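Local atomic coordinates of SxtG (Microseira wollei, PDB entry 6U1R), a protein that is an amidinotransferase of the saxitoxin biosynthetic pathway, probably passing an amidino group to its substrate through a cysteine-bound intermediate. Residues H306-V315 / F356-G364. Sequence-based numbering, arbitrary orientation.
Sequences HIPQNQLRLV and FESYYPFLG
H306 and E357 make the one direct hydrogen bond between 306-315 and 356-364: NE2 of H306 donates to OE2 of E357 over 2.8 Å, with an N-H...O angle of 161°. The acceptor lies in the imidazole plane and uses its syn lone pair, and ring and carboxylate are only 11° apart, so the two flat groups meet edge to edge. With CG anti to the backbone N (chi1 171°), H306 brings NE2 to the glutamate, whose chain runs extended beyond CG. A water adds an indirect link, accepting from N310 ND2 and donating to the backbone O of E357 (2.8 Å). N310 OD1 accepts from L312 N at 2.8 Å, an Asx turn.

Both segments are loops, following strands 297-300 and 350-354 respectively, consistent with the alpha/beta propeller of AGAT-like amidinotransferases; 356-364 includes a 3-10 turn at 360-361 and leads toward C368, the predicted amidino-cysteine. The side chain of L363 lies about 6 Å from that of H264, also predicted catalytic.

The remaining contacts are van der Waals. P308 CG meets the edge of the Y360 ring at CE2, 3.7 Å away, while V315 CG1 touches Y360 CB. The N310 amide lies alongside the proline ring, ND2 of N310 being 3.6 Å from CG of P361. L314 CB packs on L363 CD2 at 3.8 Å, and L312 CD1 reaches P361 CB, where M85 of helix 83-102 touches both residues.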
# COMPACT_ATOMS: atom_id res chain seq x y z
N HIS A 306 -17.74 -11.04 34.97
CA HIS A 306 -17.48 -12.28 34.26
C HIS A 306 -16.15 -12.16 33.53
O HIS A 306 -15.97 -11.22 32.74
CB HIS A 306 -18.60 -12.59 33.26
CG HIS A 306 -18.29 -13.74 32.35
ND1 HIS A 306 -18.09 -15.03 32.82
CD2 HIS A 306 -18.11 -13.80 31.01
CE1 HIS A 306 -17.84 -15.83 31.80
NE2 HIS A 306 -17.83 -15.11 30.69
N ILE A 307 -15.23 -13.08 33.80
CA ILE A 307 -13.95 -13.18 33.10
C ILE A 307 -14.01 -14.43 32.23
O ILE A 307 -14.10 -15.55 32.76
CB ILE A 307 -12.77 -13.25 34.08
CG1 ILE A 307 -12.81 -12.11 35.10
CG2 ILE A 307 -11.45 -13.22 33.29
CD1 ILE A 307 -12.66 -10.72 34.50
N PRO A 308 -13.96 -14.32 30.90
CA PRO A 308 -13.91 -15.53 30.08
C PRO A 308 -12.62 -16.28 30.37
O PRO A 308 -11.59 -15.69 30.67
CB PRO A 308 -13.94 -14.99 28.64
CG PRO A 308 -14.38 -13.54 28.76
CD PRO A 308 -13.88 -13.09 30.09
N GLN A 309 -12.68 -17.61 30.29
CA GLN A 309 -11.48 -18.41 30.49
C GLN A 309 -11.19 -19.28 29.28
O GLN A 309 -12.11 -19.80 28.64
CB GLN A 309 -11.61 -19.27 31.75
CG GLN A 309 -10.26 -19.76 32.29
CD GLN A 309 -9.33 -18.62 32.68
OE1 GLN A 309 -8.79 -17.92 31.82
NE2 GLN A 309 -9.14 -18.42 33.99
N ASN A 310 -9.90 -19.43 28.96
CA ASN A 310 -9.45 -20.35 27.93
C ASN A 310 -8.03 -20.80 28.26
O ASN A 310 -7.33 -20.18 29.08
CB ASN A 310 -9.52 -19.73 26.52
CG ASN A 310 -8.60 -18.52 26.35
OD1 ASN A 310 -7.38 -18.64 26.41
ND2 ASN A 310 -9.19 -17.36 26.08
N GLN A 311 -7.60 -21.89 27.62
CA GLN A 311 -6.33 -22.50 27.97
C GLN A 311 -5.12 -21.63 27.61
O GLN A 311 -4.01 -21.96 28.03
CB GLN A 311 -6.22 -23.90 27.32
CG GLN A 311 -6.01 -23.92 25.80
CD GLN A 311 -6.56 -25.20 25.14
OE1 GLN A 311 -7.77 -25.33 24.93
NE2 GLN A 311 -5.66 -26.12 24.79
N LEU A 312 -5.30 -20.52 26.87
CA LEU A 312 -4.21 -19.59 26.59
C LEU A 312 -4.34 -18.25 27.31
O LEU A 312 -3.32 -17.60 27.54
CB LEU A 312 -4.12 -19.28 25.09
CG LEU A 312 -4.10 -20.37 24.02
CD1 LEU A 312 -4.21 -19.68 22.67
CD2 LEU A 312 -2.84 -21.22 24.07
N ARG A 313 -5.57 -17.82 27.61
CA ARG A 313 -5.94 -16.55 28.25
C ARG A 313 -5.27 -15.30 27.70
O ARG A 313 -4.33 -14.78 28.30
CB ARG A 313 -5.70 -16.61 29.77
CG ARG A 313 -4.29 -16.97 30.29
CD ARG A 313 -4.44 -18.13 31.30
NE ARG A 313 -3.53 -18.22 32.44
CZ ARG A 313 -3.13 -17.23 33.25
NH1 ARG A 313 -3.48 -15.96 33.07
NH2 ARG A 313 -2.33 -17.53 34.26
N LEU A 314 -5.78 -14.79 26.58
CA LEU A 314 -5.48 -13.44 26.10
C LEU A 314 -6.73 -12.56 26.13
O LEU A 314 -6.82 -11.58 25.38
CB LEU A 314 -4.89 -13.48 24.68
CG LEU A 314 -3.67 -14.37 24.33
CD1 LEU A 314 -3.00 -15.04 25.51
CD2 LEU A 314 -4.08 -15.42 23.32
N VAL A 315 -7.69 -12.92 26.99
CA VAL A 315 -9.00 -12.27 27.09
C VAL A 315 -8.88 -10.93 27.80
O VAL A 315 -8.05 -10.75 28.71
CB VAL A 315 -9.98 -13.19 27.85
CG1 VAL A 315 -10.30 -14.44 27.04
CG2 VAL A 315 -9.41 -13.57 29.24
N PHE A 356 -19.81 -17.44 21.60
CA PHE A 356 -18.67 -17.02 20.80
C PHE A 356 -17.39 -16.85 21.61
O PHE A 356 -16.39 -16.36 21.08
CB PHE A 356 -19.01 -15.70 20.07
CG PHE A 356 -18.33 -15.55 18.72
CD1 PHE A 356 -18.53 -16.48 17.72
CD2 PHE A 356 -17.51 -14.46 18.45
CE1 PHE A 356 -17.93 -16.34 16.47
CE2 PHE A 356 -16.91 -14.31 17.20
CZ PHE A 356 -17.12 -15.27 16.21
N GLU A 357 -17.38 -17.26 22.89
CA GLU A 357 -16.15 -17.12 23.68
C GLU A 357 -14.99 -17.96 23.16
O GLU A 357 -13.84 -17.64 23.46
CB GLU A 357 -16.37 -17.46 25.15
CG GLU A 357 -17.27 -16.48 25.85
CD GLU A 357 -17.14 -16.55 27.35
OE1 GLU A 357 -16.86 -17.65 27.90
OE2 GLU A 357 -17.32 -15.48 27.99
N SER A 358 -15.28 -19.01 22.37
CA SER A 358 -14.21 -19.81 21.77
C SER A 358 -13.43 -19.03 20.72
O SER A 358 -12.34 -19.47 20.34
CB SER A 358 -14.75 -21.08 21.11
OG SER A 358 -15.27 -21.96 22.09
N TYR A 359 -13.97 -17.92 20.24
CA TYR A 359 -13.26 -17.06 19.31
C TYR A 359 -12.29 -16.13 20.01
O TYR A 359 -11.31 -15.69 19.39
CB TYR A 359 -14.28 -16.25 18.51
CG TYR A 359 -13.87 -15.98 17.07
CD1 TYR A 359 -14.11 -16.92 16.07
CD2 TYR A 359 -13.28 -14.77 16.70
CE1 TYR A 359 -13.75 -16.68 14.75
CE2 TYR A 359 -12.92 -14.52 15.38
CZ TYR A 359 -13.15 -15.48 14.41
OH TYR A 359 -12.81 -15.24 13.10
N TYR A 360 -12.51 -15.83 21.30
CA TYR A 360 -11.70 -14.83 21.98
C TYR A 360 -10.19 -15.12 21.95
O TYR A 360 -9.42 -14.15 21.88
CB TYR A 360 -12.16 -14.68 23.43
CG TYR A 360 -13.55 -14.12 23.66
CD1 TYR A 360 -14.35 -13.68 22.61
CD2 TYR A 360 -14.06 -14.02 24.94
CE1 TYR A 360 -15.62 -13.17 22.85
CE2 TYR A 360 -15.31 -13.52 25.19
CZ TYR A 360 -16.08 -13.09 24.14
OH TYR A 360 -17.33 -12.58 24.37
N PRO A 361 -9.72 -16.37 22.05
CA PRO A 361 -8.26 -16.60 21.99
C PRO A 361 -7.66 -16.22 20.66
O PRO A 361 -6.43 -16.08 20.57
CB PRO A 361 -8.12 -18.11 22.25
CG PRO A 361 -9.43 -18.58 22.74
CD PRO A 361 -10.47 -17.62 22.28
N PHE A 362 -8.47 -16.06 19.62
CA PHE A 362 -8.01 -15.57 18.33
C PHE A 362 -8.06 -14.05 18.24
O PHE A 362 -7.91 -13.49 17.15
CB PHE A 362 -8.83 -16.21 17.21
CG PHE A 362 -8.73 -17.70 17.21
CD1 PHE A 362 -9.57 -18.45 18.02
CD2 PHE A 362 -7.78 -18.35 16.43
CE1 PHE A 362 -9.47 -19.84 18.06
CE2 PHE A 362 -7.67 -19.74 16.46
CZ PHE A 362 -8.50 -20.49 17.27
N LEU A 363 -8.30 -13.38 19.38
CA LEU A 363 -8.15 -11.95 19.59
C LEU A 363 -9.28 -11.12 18.98
O LEU A 363 -9.08 -9.96 18.61
CB LEU A 363 -6.80 -11.46 19.03
CG LEU A 363 -5.57 -12.21 19.57
CD1 LEU A 363 -4.29 -11.50 19.16
CD2 LEU A 363 -5.64 -12.39 21.07
N GLY A 364 -10.47 -11.71 18.89
CA GLY A 364 -11.62 -10.94 18.45
C GLY A 364 -12.94 -11.53 18.92
O GLY A 364 -13.03 -12.67 19.37
O HOH W 1 -12.35 -17.52 25.79